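Local structure of periplasmic branched-chain amino acid-binding protein (Burkholderia mallei, 3I09) at residues K95-N100 / P115-H119; T124-A128 / A155-T160; W253-R257 / M333-E337; I323-G327 / C371-K375. The protein probably binds branched-chain amino acids or similar small carboxylates in the periplasm for an ABC transporter, and holds acetoacetic acid between its two lobes in this crystal. One frame throughout, in Å; residues are numbered along the deposited sequence.

Overall arrangement
The four contacts are spread over a type I periplasmic binding protein, two alpha/beta lobes with acetoacetic acid bound between them. Interaction 1 is the edge pair of the parallel strands in the 5-11 sheet. Strand 117-119 leads directly into helix 124-137, which packs on helix 151-166 in interaction 2, centres about 21 Å away. Interaction 3 joins the turn after strand 248-251 to strand 329-338; it touches interaction 2 where Ala-126 meets Met-333, their centres about 19 Å apart. Interaction 4, centred about 12 Å from interaction 1, brings the C-terminus to the 323-327 turn, whose Gly-327 O probably accepts from His-119 N. Interactions 3 and 4 alternate along the chain, their centres about 27 Å apart.

Interaction 1. Residues K95-N100 / P115-H119; sequences KKVYIN and PYTVH
The phenol ring of Tyr-116 lies under the backbone of Lys-95, whose CA sits 3.8 Å from the ring centroid, 4° off the normal, in a CH-pi contact. Tyr-116 has CG anti to its carbonyl carbon (chi1 -62°), which swings the ring back past the start of the neighbouring strand. The extended lysine chain crosses it obliquely, CD 3.6 Å from Tyr-116 OH. A water accepts from Lys-95 NZ and donates weakly to that hydroxyl, whose stronger partner is Asp-303. Positive phi at Lys-95 makes it the C-prime residue of the Schellman motif ending helix 81-94, and the chain then enters strand 97-100. This strand and 117-119 run parallel at the edge of the sheet, in the alpha/beta layering of a type I periplasmic binding protein. Tyr-98 N donates to Tyr-116 O at 2.9 Å and Tyr-98 O accepts from Val-118 N at 2.8 Å; Asn-100 N adds a bond to Val-118 O. Ile-99 and Val-118 lie side by side on one face, CG1 to CB 3.9 Å. On the other face, Tyr-98 presents the edge of its ring to Thr-117 OG1, itself bonded to Asn-88, while Asn-100 ND2 donates at 3.0 Å to Tyr-98 OH, which also bonds Ala-84 O. His-119 brings the edge of its imidazole to Asn-100 O, CD2 3.5 Å away, and its NE2 and Asn-100 OD1 both bond the backbone of Ala-103.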
loop_
_atom_site.group_PDB
_atom_site.type_symbol
_atom_site.label_atom_id
_atom_site.label_comp_id
_atom_site.label_asym_id
_atom_site.label_seq_id
_atom_site.Cartn_x
_atom_site.Cartn_y
_atom_site.Cartn_z
ATOM N N LYS A 95 -9.445 14.170 16.104
ATOM C CA LYS A 95 -8.449 13.559 17.008
ATOM C C LYS A 95 -8.745 12.072 17.242
ATOM O O LYS A 95 -8.979 11.616 18.373
ATOM C CB LYS A 95 -8.353 14.358 18.312
ATOM C CG LYS A 95 -7.950 15.821 18.054
ATOM C CD LYS A 95 -7.749 16.630 19.353
ATOM C CE LYS A 95 -6.799 17.815 19.093
ATOM N NZ LYS A 95 -6.284 18.450 20.355
ATOM N N LYS A 96 -8.846 11.338 16.139
ATOM C CA LYS A 96 -9.129 9.914 16.197
ATOM C C LYS A 96 -8.016 9.149 15.528
ATOM O O LYS A 96 -7.482 9.582 14.519
ATOM C CB LYS A 96 -10.420 9.562 15.479
ATOM C CG LYS A 96 -11.656 10.232 16.034
ATOM C CD LYS A 96 -11.974 9.775 17.440
ATOM C CE LYS A 96 -13.243 10.484 17.918
ATOM N NZ LYS A 96 -13.439 10.395 19.382
ATOM N N VAL A 97 -7.680 7.989 16.090
ATOM C CA VAL A 97 -6.612 7.169 15.544
ATOM C C VAL A 97 -6.946 6.602 14.154
ATOM O O VAL A 97 -7.999 5.974 13.941
ATOM C CB VAL A 97 -6.239 5.996 16.512
ATOM C CG1 VAL A 97 -5.105 5.098 15.900
ATOM C CG2 VAL A 97 -5.849 6.566 17.911
ATOM N N TYR A 98 -6.045 6.850 13.214
ATOM C CA TYR A 98 -6.229 6.514 11.828
ATOM C C TYR A 98 -4.989 5.743 11.335
ATOM O O TYR A 98 -3.868 6.298 11.288
ATOM C CB TYR A 98 -6.433 7.791 11.016
ATOM C CG TYR A 98 -6.494 7.612 9.495
ATOM C CD1 TYR A 98 -7.295 6.639 8.894
ATOM C CD2 TYR A 98 -5.779 8.464 8.664
ATOM C CE1 TYR A 98 -7.365 6.521 7.511
ATOM C CE2 TYR A 98 -5.829 8.358 7.294
ATOM C CZ TYR A 98 -6.614 7.391 6.716
ATOM O OH TYR A 98 -6.625 7.298 5.356
ATOM N N ILE A 99 -5.201 4.488 10.943
ATOM C CA ILE A 99 -4.126 3.703 10.395
ATOM C C ILE A 99 -4.455 3.385 8.953
ATOM O O ILE A 99 -5.481 2.758 8.645
ATOM C CB ILE A 99 -3.902 2.422 11.185
ATOM C CG1 ILE A 99 -3.624 2.775 12.636
ATOM C CG2 ILE A 99 -2.716 1.656 10.577
ATOM C CD1 ILE A 99 -3.433 1.542 13.538
ATOM N N ASN A 100 -3.625 3.880 8.049
ATOM C CA ASN A 100 -3.802 3.604 6.631
ATOM C C ASN A 100 -2.874 2.504 6.123
ATOM O O ASN A 100 -1.653 2.556 6.333
ATOM C CB ASN A 100 -3.621 4.835 5.779
ATOM C CG ASN A 100 -4.068 4.567 4.343
ATOM O OD1 ASN A 100 -3.376 3.876 3.610
ATOM N ND2 ASN A 100 -5.273 5.040 3.978
ATOM N N PRO A 115 -0.693 14.129 13.883
ATOM C CA PRO A 115 -0.359 13.402 15.080
ATOM C C PRO A 115 -1.205 12.166 15.339
ATOM O O PRO A 115 -0.907 11.454 16.286
ATOM C CB PRO A 115 -0.639 14.409 16.202
ATOM C CG PRO A 115 -0.893 15.687 15.548
ATOM C CD PRO A 115 -1.431 15.361 14.202
ATOM N N TYR A 116 -2.208 11.920 14.492
ATOM C CA TYR A 116 -3.127 10.806 14.656
ATOM C C TYR A 116 -3.068 9.776 13.535
ATOM O O TYR A 116 -3.938 8.894 13.484
ATOM C CB TYR A 116 -4.566 11.360 14.793
ATOM C CG TYR A 116 -4.681 12.241 16.015
ATOM C CD1 TYR A 116 -4.839 11.681 17.279
ATOM C CD2 TYR A 116 -4.513 13.603 15.926
ATOM C CE1 TYR A 116 -4.877 12.471 18.417
ATOM C CE2 TYR A 116 -4.567 14.402 17.071
ATOM C CZ TYR A 116 -4.734 13.826 18.297
ATOM O OH TYR A 116 -4.770 14.622 19.423
ATOM N N THR A 117 -2.055 9.874 12.659
ATOM C CA THR A 117 -1.979 9.067 11.445
ATOM C C THR A 117 -0.836 8.077 11.521
ATOM O O THR A 117 0.264 8.438 11.926
ATOM C CB THR A 117 -1.778 9.977 10.253
ATOM O OG1 THR A 117 -2.875 10.915 10.199
ATOM C CG2 THR A 117 -1.658 9.154 8.924
ATOM N N VAL A 118 -1.102 6.836 11.138
ATOM C CA VAL A 118 -0.073 5.851 10.961
ATOM C C VAL A 118 -0.160 5.364 9.515
ATOM O O VAL A 118 -1.251 4.998 9.062
ATOM C CB VAL A 118 -0.267 4.673 11.921
ATOM C CG1 VAL A 118 0.795 3.578 11.670
ATOM C CG2 VAL A 118 -0.207 5.187 13.359
ATOM N N HIS A 119 0.988 5.325 8.821
ATOM C CA HIS A 119 1.049 4.794 7.460
ATOM C C HIS A 119 1.806 3.479 7.555
ATOM O O HIS A 119 3.010 3.441 7.784
ATOM C CB HIS A 119 1.687 5.804 6.492
ATOM C CG HIS A 119 1.291 5.590 5.045
ATOM N ND1 HIS A 119 1.854 6.308 4.014
ATOM C CD2 HIS A 119 0.341 4.809 4.478
ATOM C CE1 HIS A 119 1.322 5.924 2.867
ATOM N NE2 HIS A 119 0.395 5.018 3.115
HETATM O O HOH W 1 -4.832 16.620 22.240
#

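Interaction 2. Residues T124-A128 / A155-T160; sequences TMALA and ALEKNT
Thr-124 OG1 donates to Asn-159 OD1 at 2.6 Å, the one hydrogen bond between the two segments, and meets it nearly head-on (C=O...donor angle 169°). Chi1 of 53° sets the threonine hydroxyl between its own backbone N and carbonyl carbon, facing the amide, while CG2 packs on Leu-156. The Thr-124 and Asn-159 side chains cross at about a right angle. Asp-106 secures both: its N bonds Thr-124 OG1, and its OD2 accepts a hydrogen bond from Asn-159 ND2, fixing which way the buried amide is turned. A further polar bond stays within helix 151-166, where Thr-160 OG1 and N reach Leu-156 O from opposite faces of its plane.

Van der Waals contacts surround this pair. Thr-124 CG2 rests 3.8 Å from Leu-156 CB, and Leu-156 CD1 reaches Leu-127 CB at 3.9 Å. Ala-128 CB abuts Asn-159 CB at 3.6 Å, and the bent selenomethionine Met-125 brings CE to 3.4 Å from Asn-159 ND2. The axes of the two short segments approach to 8.4 Å, crossing at -44°. Thr-160 also touches Trp-143 and Phe-145 of strand 142-148, Ala-128 meets Val-163 farther along helix 151-166, and Phe-152 of the ligand pocket packs on Thr-124.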
loop_
_atom_site.group_PDB
_atom_site.type_symbol
_atom_site.label_atom_id
_atom_site.label_comp_id
_atom_site.label_asym_id
_atom_site.label_seq_id
_atom_site.Cartn_x
_atom_site.Cartn_y
_atom_site.Cartn_z
ATOM N N THR A 124 4.794 5.646 -1.438
ATOM C CA THR A 124 5.387 5.922 -2.754
ATOM C C THR A 124 6.864 6.273 -2.729
ATOM O O THR A 124 7.565 6.054 -3.723
ATOM C CB THR A 124 4.613 7.040 -3.455
ATOM O OG1 THR A 124 4.519 8.173 -2.589
ATOM C CG2 THR A 124 3.221 6.557 -3.801
HETATM N N MSE A 125 7.375 6.799 -1.616
HETATM C CA MSE A 125 8.828 6.998 -1.495
HETATM C C MSE A 125 9.565 5.639 -1.475
HETATM O O MSE A 125 10.561 5.480 -2.148
HETATM C CB MSE A 125 9.134 7.827 -0.243
HETATM C CG MSE A 125 10.559 8.016 0.037
HETATM SE SE MSE A 125 11.326 9.175 -1.374
HETATM C CE MSE A 125 10.666 10.850 -0.690
ATOM N N ALA A 126 9.082 4.663 -0.705
ATOM C CA ALA A 126 9.697 3.344 -0.678
ATOM C C ALA A 126 9.631 2.668 -2.040
ATOM O O ALA A 126 10.609 2.030 -2.435
ATOM C CB ALA A 126 9.054 2.431 0.387
ATOM N N LEU A 127 8.502 2.799 -2.751
ATOM C CA LEU A 127 8.386 2.255 -4.123
ATOM C C LEU A 127 9.441 2.817 -5.051
ATOM O O LEU A 127 10.132 2.075 -5.767
ATOM C CB LEU A 127 6.981 2.452 -4.711
ATOM C CG LEU A 127 5.819 1.799 -3.949
ATOM C CD1 LEU A 127 4.469 2.170 -4.544
ATOM C CD2 LEU A 127 5.994 0.243 -3.828
ATOM N N ALA A 128 9.567 4.143 -5.019
ATOM C CA ALA A 128 10.518 4.863 -5.847
ATOM C C ALA A 128 11.958 4.485 -5.529
ATOM O O ALA A 128 12.757 4.206 -6.425
ATOM C CB ALA A 128 10.310 6.362 -5.649
ATOM N N ALA A 155 1.870 11.540 -6.786
ATOM C CA ALA A 155 2.888 11.348 -5.756
ATOM C C ALA A 155 3.946 10.356 -6.225
ATOM O O ALA A 155 5.143 10.607 -6.051
ATOM C CB ALA A 155 2.282 10.879 -4.454
ATOM N N LEU A 156 3.516 9.286 -6.886
ATOM C CA LEU A 156 4.445 8.212 -7.232
ATOM C C LEU A 156 5.318 8.673 -8.367
ATOM O O LEU A 156 6.503 8.410 -8.355
ATOM C CB LEU A 156 3.715 6.919 -7.598
ATOM C CG LEU A 156 4.543 5.698 -8.032
ATOM C CD1 LEU A 156 5.622 5.295 -6.977
ATOM C CD2 LEU A 156 3.580 4.543 -8.248
ATOM N N GLU A 157 4.735 9.376 -9.334
ATOM C CA GLU A 157 5.514 9.939 -10.432
ATOM C C GLU A 157 6.555 10.915 -9.878
ATOM O O GLU A 157 7.710 10.914 -10.302
ATOM C CB GLU A 157 4.608 10.635 -11.469
ATOM C CG GLU A 157 5.392 11.331 -12.606
ATOM C CD GLU A 157 4.522 12.155 -13.561
ATOM O OE1 GLU A 157 3.417 11.715 -13.950
ATOM O OE2 GLU A 157 4.969 13.246 -13.961
ATOM N N LYS A 158 6.158 11.761 -8.939
ATOM C CA LYS A 158 7.127 12.721 -8.395
ATOM C C LYS A 158 8.279 12.044 -7.631
ATOM O O LYS A 158 9.444 12.368 -7.870
ATOM C CB LYS A 158 6.446 13.781 -7.515
ATOM C CG LYS A 158 7.371 14.694 -6.720
ATOM C CD LYS A 158 8.148 15.628 -7.585
ATOM C CE LYS A 158 8.558 16.911 -6.814
ATOM N NZ LYS A 158 9.362 16.612 -5.579
ATOM N N ASN A 159 7.953 11.094 -6.745
ATOM C CA ASN A 159 8.988 10.380 -5.980
ATOM C C ASN A 159 9.914 9.660 -6.960
ATOM O O ASN A 159 11.122 9.684 -6.832
ATOM C CB ASN A 159 8.375 9.322 -5.051
ATOM C CG ASN A 159 7.671 9.890 -3.816
ATOM O OD1 ASN A 159 6.579 9.450 -3.499
ATOM N ND2 ASN A 159 8.291 10.832 -3.110
ATOM N N THR A 160 9.338 8.997 -7.948
ATOM C CA THR A 160 10.141 8.171 -8.867
ATOM C C THR A 160 11.001 9.052 -9.786
ATOM O O THR A 160 12.191 8.759 -10.000
ATOM C CB THR A 160 9.277 7.187 -9.653
ATOM O OG1 THR A 160 8.463 6.408 -8.746
ATOM C CG2 THR A 160 10.147 6.236 -10.526
#

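Interaction 3. Residues W253-R257 / M333-E337; sequences WYWNR and MYLME
Tyr-254 holds CG between its backbone N and carbonyl carbon (chi1 59°), and Tyr-334 holds its own CG anti to the carbonyl carbon; together these torsions turn the two rings toward each other between turn and strand. In the conformer described here, one of two for Tyr-254, they form a T-shaped (edge-to-face) stack, the edge of Tyr-254 directed at the face of Tyr-334, with centroids 5.9 Å apart and planes at 74°. The turn is a type I beta turn from Tyr-254 to Arg-257, closed by Arg-257 N to Tyr-254 O. It follows strand 248-251, which pairs antiparallel with strand 329-338, so the turn packs on a strand that its preceding strand already hydrogen-bonds, Tyr-334 with Asp-251.

With Tyr-254 in this same conformer, the selenomethionine Met-336 adds a Met-aromatic contact: its chain, bent at chi3, carries SE over one face of the ring, 4.1 Å from the centroid. On the opposite face lies Arg-257 CB, so the ring is sandwiched between its own turn and the strand. Val-353 of strand 351-357 also touches this tyrosine, and Tyr-334 rests on Thr-356 of the same strand. The indole of Trp-253 packs on Pro-276 and on Ser-278 and Ala-281 of helix 278-297, and bonds Phe-317 O through NE1; its backbone N lies at the edge of the Tyr-334 ring. Arg-257 crosses Tyr-334 at about a right angle, and its NH1 makes a weak hydrogen bond to Tyr-334 OH, 3.3 Å long and bent to 121°.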
loop_
_atom_site.group_PDB
_atom_site.type_symbol
_atom_site.label_atom_id
_atom_site.label_comp_id
_atom_site.label_asym_id
_atom_site.label_seq_id
_atom_site.Cartn_x
_atom_site.Cartn_y
_atom_site.Cartn_z
ATOM N N TRP A 253 5.728 -7.507 1.869
ATOM C CA TRP A 253 5.436 -8.837 2.446
ATOM C C TRP A 253 5.058 -9.775 1.331
ATOM O O TRP A 253 4.491 -9.346 0.317
ATOM C CB TRP A 253 4.280 -8.718 3.420
ATOM C CG TRP A 253 3.953 -9.932 4.209
ATOM C CD1 TRP A 253 4.473 -10.271 5.421
ATOM C CD2 TRP A 253 2.997 -10.943 3.882
ATOM N NE1 TRP A 253 3.909 -11.445 5.875
ATOM C CE2 TRP A 253 2.983 -11.868 4.947
ATOM C CE3 TRP A 253 2.148 -11.160 2.792
ATOM C CZ2 TRP A 253 2.171 -13.014 4.935
ATOM C CZ3 TRP A 253 1.288 -12.265 2.818
ATOM C CH2 TRP A 253 1.330 -13.186 3.857
ATOM N N TYR A 254 5.424 -11.050 1.495
ATOM C CA TYR A 254 5.025 -12.069 0.536
ATOM C C TYR A 254 4.827 -13.369 1.294
ATOM O O TYR A 254 5.574 -13.695 2.272
ATOM C CB TYR A 254 6.005 -12.218 -0.663
ATOM C CG TYR A 254 7.430 -12.582 -0.303
ATOM C CD1 TYR A 254 8.270 -11.671 0.331
ATOM C CD2 TYR A 254 7.941 -13.843 -0.602
ATOM C CE1 TYR A 254 9.587 -12.006 0.647
ATOM C CE2 TYR A 254 9.242 -14.180 -0.285
ATOM C CZ TYR A 254 10.056 -13.263 0.339
ATOM O OH TYR A 254 11.340 -13.612 0.674
ATOM N N TRP A 255 3.786 -14.080 0.872
ATOM C CA TRP A 255 3.291 -15.240 1.623
ATOM C C TRP A 255 4.362 -16.307 1.826
ATOM O O TRP A 255 4.366 -16.984 2.850
ATOM C CB TRP A 255 2.042 -15.814 0.927
ATOM C CG TRP A 255 2.327 -16.474 -0.381
ATOM C CD1 TRP A 255 2.335 -15.913 -1.642
ATOM C CD2 TRP A 255 2.653 -17.836 -0.541
ATOM N NE1 TRP A 255 2.645 -16.872 -2.576
ATOM C CE2 TRP A 255 2.869 -18.061 -1.924
ATOM C CE3 TRP A 255 2.810 -18.902 0.359
ATOM C CZ2 TRP A 255 3.219 -19.320 -2.430
ATOM C CZ3 TRP A 255 3.198 -20.150 -0.151
ATOM C CH2 TRP A 255 3.372 -20.348 -1.529
ATOM N N ASN A 256 5.253 -16.454 0.856
ATOM C CA ASN A 256 6.231 -17.545 0.892
ATOM C C ASN A 256 7.597 -17.123 1.443
ATOM O O ASN A 256 8.565 -17.842 1.289
ATOM C CB ASN A 256 6.428 -18.140 -0.505
ATOM C CG ASN A 256 6.963 -19.579 -0.461
ATOM O OD1 ASN A 256 6.769 -20.289 0.531
ATOM N ND2 ASN A 256 7.635 -20.024 -1.554
ATOM N N ARG A 257 7.672 -15.957 2.079
ATOM C CA ARG A 257 8.946 -15.447 2.626
ATOM C C ARG A 257 9.556 -16.370 3.644
ATOM O O ARG A 257 10.758 -16.665 3.554
ATOM C CB ARG A 257 8.761 -14.063 3.287
ATOM C CG ARG A 257 10.052 -13.447 3.863
ATOM C CD ARG A 257 9.838 -12.036 4.504
ATOM N NE ARG A 257 8.961 -12.152 5.673
ATOM C CZ ARG A 257 8.234 -11.161 6.219
ATOM N NH1 ARG A 257 8.271 -9.912 5.745
ATOM N NH2 ARG A 257 7.470 -11.421 7.265
HETATM N N MSE A 333 11.729 -3.431 3.485
HETATM C CA MSE A 333 11.022 -3.633 2.245
HETATM C C MSE A 333 11.826 -4.640 1.401
HETATM O O MSE A 333 13.018 -4.899 1.691
HETATM C CB MSE A 333 10.854 -2.295 1.518
HETATM C CG MSE A 333 10.045 -1.266 2.277
HETATM SE SE MSE A 333 8.121 -1.731 2.503
HETATM C CE MSE A 333 7.567 -1.407 0.774
ATOM N N TYR A 334 11.192 -5.222 0.378
ATOM C CA TYR A 334 11.807 -6.267 -0.449
ATOM C C TYR A 334 11.766 -5.879 -1.917
ATOM O O TYR A 334 10.687 -5.569 -2.450
ATOM C CB TYR A 334 11.084 -7.617 -0.236
ATOM C CG TYR A 334 11.101 -7.968 1.229
ATOM C CD1 TYR A 334 12.254 -8.459 1.814
ATOM C CD2 TYR A 334 10.012 -7.676 2.052
ATOM C CE1 TYR A 334 12.328 -8.712 3.152
ATOM C CE2 TYR A 334 10.071 -7.917 3.401
ATOM C CZ TYR A 334 11.227 -8.437 3.948
ATOM O OH TYR A 334 11.310 -8.662 5.294
ATOM N N LEU A 335 12.920 -5.934 -2.564
ATOM C CA LEU A 335 13.033 -5.800 -4.024
ATOM C C LEU A 335 12.943 -7.216 -4.563
ATOM O O LEU A 335 13.753 -8.070 -4.201
ATOM C CB LEU A 335 14.379 -5.201 -4.394
ATOM C CG LEU A 335 14.575 -4.828 -5.867
ATOM C CD1 LEU A 335 13.580 -3.693 -6.243
ATOM C CD2 LEU A 335 16.014 -4.421 -6.143
HETATM N N MSE A 336 11.943 -7.478 -5.398
HETATM C CA MSE A 336 11.734 -8.806 -5.950
HETATM C C MSE A 336 11.689 -8.817 -7.443
HETATM O O MSE A 336 11.438 -7.781 -8.092
HETATM C CB MSE A 336 10.451 -9.335 -5.359
HETATM C CG MSE A 336 10.731 -9.225 -3.873
HETATM SE SE MSE A 336 9.801 -10.290 -2.905
HETATM C CE MSE A 336 8.197 -9.471 -3.364
ATOM N N GLU A 337 11.984 -9.990 -7.998
ATOM C CA GLU A 337 11.854 -10.173 -9.421
ATOM C C GLU A 337 10.807 -11.258 -9.666
ATOM O O GLU A 337 10.796 -12.282 -8.989
ATOM C CB GLU A 337 13.204 -10.530 -10.069
ATOM C CG GLU A 337 13.092 -10.680 -11.560
ATOM C CD GLU A 337 14.418 -11.040 -12.276
ATOM O OE1 GLU A 337 15.289 -11.669 -11.638
ATOM O OE2 GLU A 337 14.531 -10.745 -13.493
#

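Interaction 4. Residues I323-G327 / C371-K375; sequences IRTDG and CALWK. With EDO (1,2-ethanediol), chain N.
Cys-371 meets the 323-327 turn through sulfur, SG lying 3.9 Å from Asp-326 CB. The same sulfur forms the disulfide with Cys-113, so the C-terminal tail is covalently anchored just where it packs. Cys-371 opens a type I beta turn that closes at Trp-374, facing another from Arg-324 to Gly-327. Leu-373 offers its carbonyl O to Thr-325 CG2 at 3.6 Å, while its side chain rests on Cys-113 and Pro-115. Trp-374, with CG anti to the backbone N (chi1 -171°), extends its indole toward Arg-324 and Asp-326. CH2 sits over the centre of the guanidinium face, 3.5 Å from Arg-324 CZ, with the two planes 44° apart; Asp-326 OD2 comes within 3.6 Å of CZ3. At Lys-375 the backbone N donates to O1 of a 1,2-ethanediol, probably from the crystallisation liquor, at 2.6 Å, and the diol's O2 donates to Lys-375 O. Arg-324 grips Asp-326 side-on, NE to OD1 at 2.9 Å and NH2 to OD2, and NH2 also bonds Thr-364 O. That grip holds the guanidinium in place for the tryptophan, and the paired carboxylate probably offsets much of the positive charge beside the indole.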
loop_
_atom_site.group_PDB
_atom_site.type_symbol
_atom_site.label_atom_id
_atom_site.label_comp_id
_atom_site.label_asym_id
_atom_site.label_seq_id
_atom_site.Cartn_x
_atom_site.Cartn_y
_atom_site.Cartn_z
ATOM N N ILE A 323 6.713 2.687 14.899
ATOM C CA ILE A 323 5.994 3.804 14.276
ATOM C C ILE A 323 6.679 5.061 14.740
ATOM O O ILE A 323 6.741 5.361 15.944
ATOM C CB ILE A 323 4.500 3.789 14.638
ATOM C CG1 ILE A 323 3.810 2.534 14.103
ATOM C CG2 ILE A 323 3.801 5.102 14.126
ATOM C CD1 ILE A 323 2.380 2.243 14.809
ATOM N N ARG A 324 7.178 5.819 13.785
ATOM C CA ARG A 324 8.008 6.993 14.112
ATOM C C ARG A 324 7.209 8.290 14.094
ATOM O O ARG A 324 6.004 8.290 13.821
ATOM C CB ARG A 324 9.222 7.065 13.201
ATOM C CG ARG A 324 8.924 7.399 11.790
ATOM C CD ARG A 324 10.248 7.557 10.988
ATOM N NE ARG A 324 9.913 8.024 9.665
ATOM C CZ ARG A 324 10.729 8.050 8.624
ATOM N NH1 ARG A 324 11.980 7.611 8.725
ATOM N NH2 ARG A 324 10.274 8.518 7.477
ATOM N N THR A 325 7.889 9.394 14.380
ATOM C CA THR A 325 7.230 10.676 14.571
ATOM C C THR A 325 6.265 11.075 13.449
ATOM O O THR A 325 5.150 11.512 13.718
ATOM C CB THR A 325 8.298 11.800 14.809
ATOM O OG1 THR A 325 9.055 11.442 15.969
ATOM C CG2 THR A 325 7.631 13.149 15.045
ATOM N N ASP A 326 6.691 10.911 12.205
ATOM C CA ASP A 326 5.880 11.343 11.044
ATOM C C ASP A 326 4.701 10.434 10.753
ATOM O O ASP A 326 3.905 10.718 9.852
ATOM C CB ASP A 326 6.737 11.547 9.773
ATOM C CG ASP A 326 7.365 10.258 9.210
ATOM O OD1 ASP A 326 7.195 9.154 9.769
ATOM O OD2 ASP A 326 8.082 10.366 8.179
ATOM N N GLY A 327 4.615 9.337 11.508
ATOM C CA GLY A 327 3.541 8.362 11.354
ATOM C C GLY A 327 3.894 7.118 10.554
ATOM O O GLY A 327 3.103 6.193 10.495
ATOM N N CYS A 371 7.257 16.839 6.440
ATOM C CA CYS A 371 6.398 16.762 7.628
ATOM C C CYS A 371 6.778 17.861 8.618
ATOM O O CYS A 371 7.843 17.829 9.223
ATOM C CB CYS A 371 6.529 15.402 8.311
ATOM S SG CYS A 371 5.636 15.279 9.871
ATOM N N ALA A 372 5.881 18.838 8.773
ATOM C CA ALA A 372 6.128 19.978 9.655
ATOM C C ALA A 372 6.254 19.575 11.150
ATOM O O ALA A 372 6.776 20.355 11.970
ATOM C CB ALA A 372 5.023 21.036 9.454
ATOM N N LEU A 373 5.817 18.373 11.500
ATOM C CA LEU A 373 5.908 17.856 12.874
ATOM C C LEU A 373 7.192 17.079 13.167
ATOM O O LEU A 373 7.408 16.652 14.308
ATOM C CB LEU A 373 4.687 16.983 13.166
ATOM C CG LEU A 373 3.347 17.674 12.992
ATOM C CD1 LEU A 373 2.162 16.677 13.146
ATOM C CD2 LEU A 373 3.236 18.807 13.992
ATOM N N TRP A 374 8.043 16.902 12.159
ATOM C CA TRP A 374 9.306 16.177 12.317
ATOM C C TRP A 374 10.496 17.119 12.128
ATOM O O TRP A 374 10.977 17.340 11.016
ATOM C CB TRP A 374 9.387 15.031 11.326
ATOM C CG TRP A 374 10.531 14.082 11.520
ATOM C CD1 TRP A 374 11.308 13.930 12.647
ATOM C CD2 TRP A 374 11.004 13.111 10.577
ATOM N NE1 TRP A 374 12.248 12.944 12.438
ATOM C CE2 TRP A 374 12.084 12.421 11.184
ATOM C CE3 TRP A 374 10.635 12.766 9.277
ATOM C CZ2 TRP A 374 12.774 11.412 10.539
ATOM C CZ3 TRP A 374 11.324 11.767 8.638
ATOM C CH2 TRP A 374 12.384 11.091 9.265
ATOM N N LYS A 375 10.960 17.666 13.229
ATOM C CA LYS A 375 12.127 18.556 13.186
ATOM C C LYS A 375 13.264 18.081 14.107
ATOM O O LYS A 375 13.114 17.166 14.930
ATOM C CB LYS A 375 11.701 19.992 13.473
ATOM C CG LYS A 375 11.102 20.690 12.212
ATOM C CD LYS A 375 10.068 21.724 12.571
ATOM C CE LYS A 375 9.474 22.402 11.336
ATOM N NZ LYS A 375 8.117 22.932 11.622
ATOM O OXT LYS A 375 14.382 18.592 13.997
HETATM C C1 EDO N . 9.594 17.340 16.789
HETATM O O1 EDO N . 10.125 18.120 15.702
HETATM C C2 EDO N . 10.296 15.984 16.907
HETATM O O2 EDO N . 10.941 15.594 15.687
#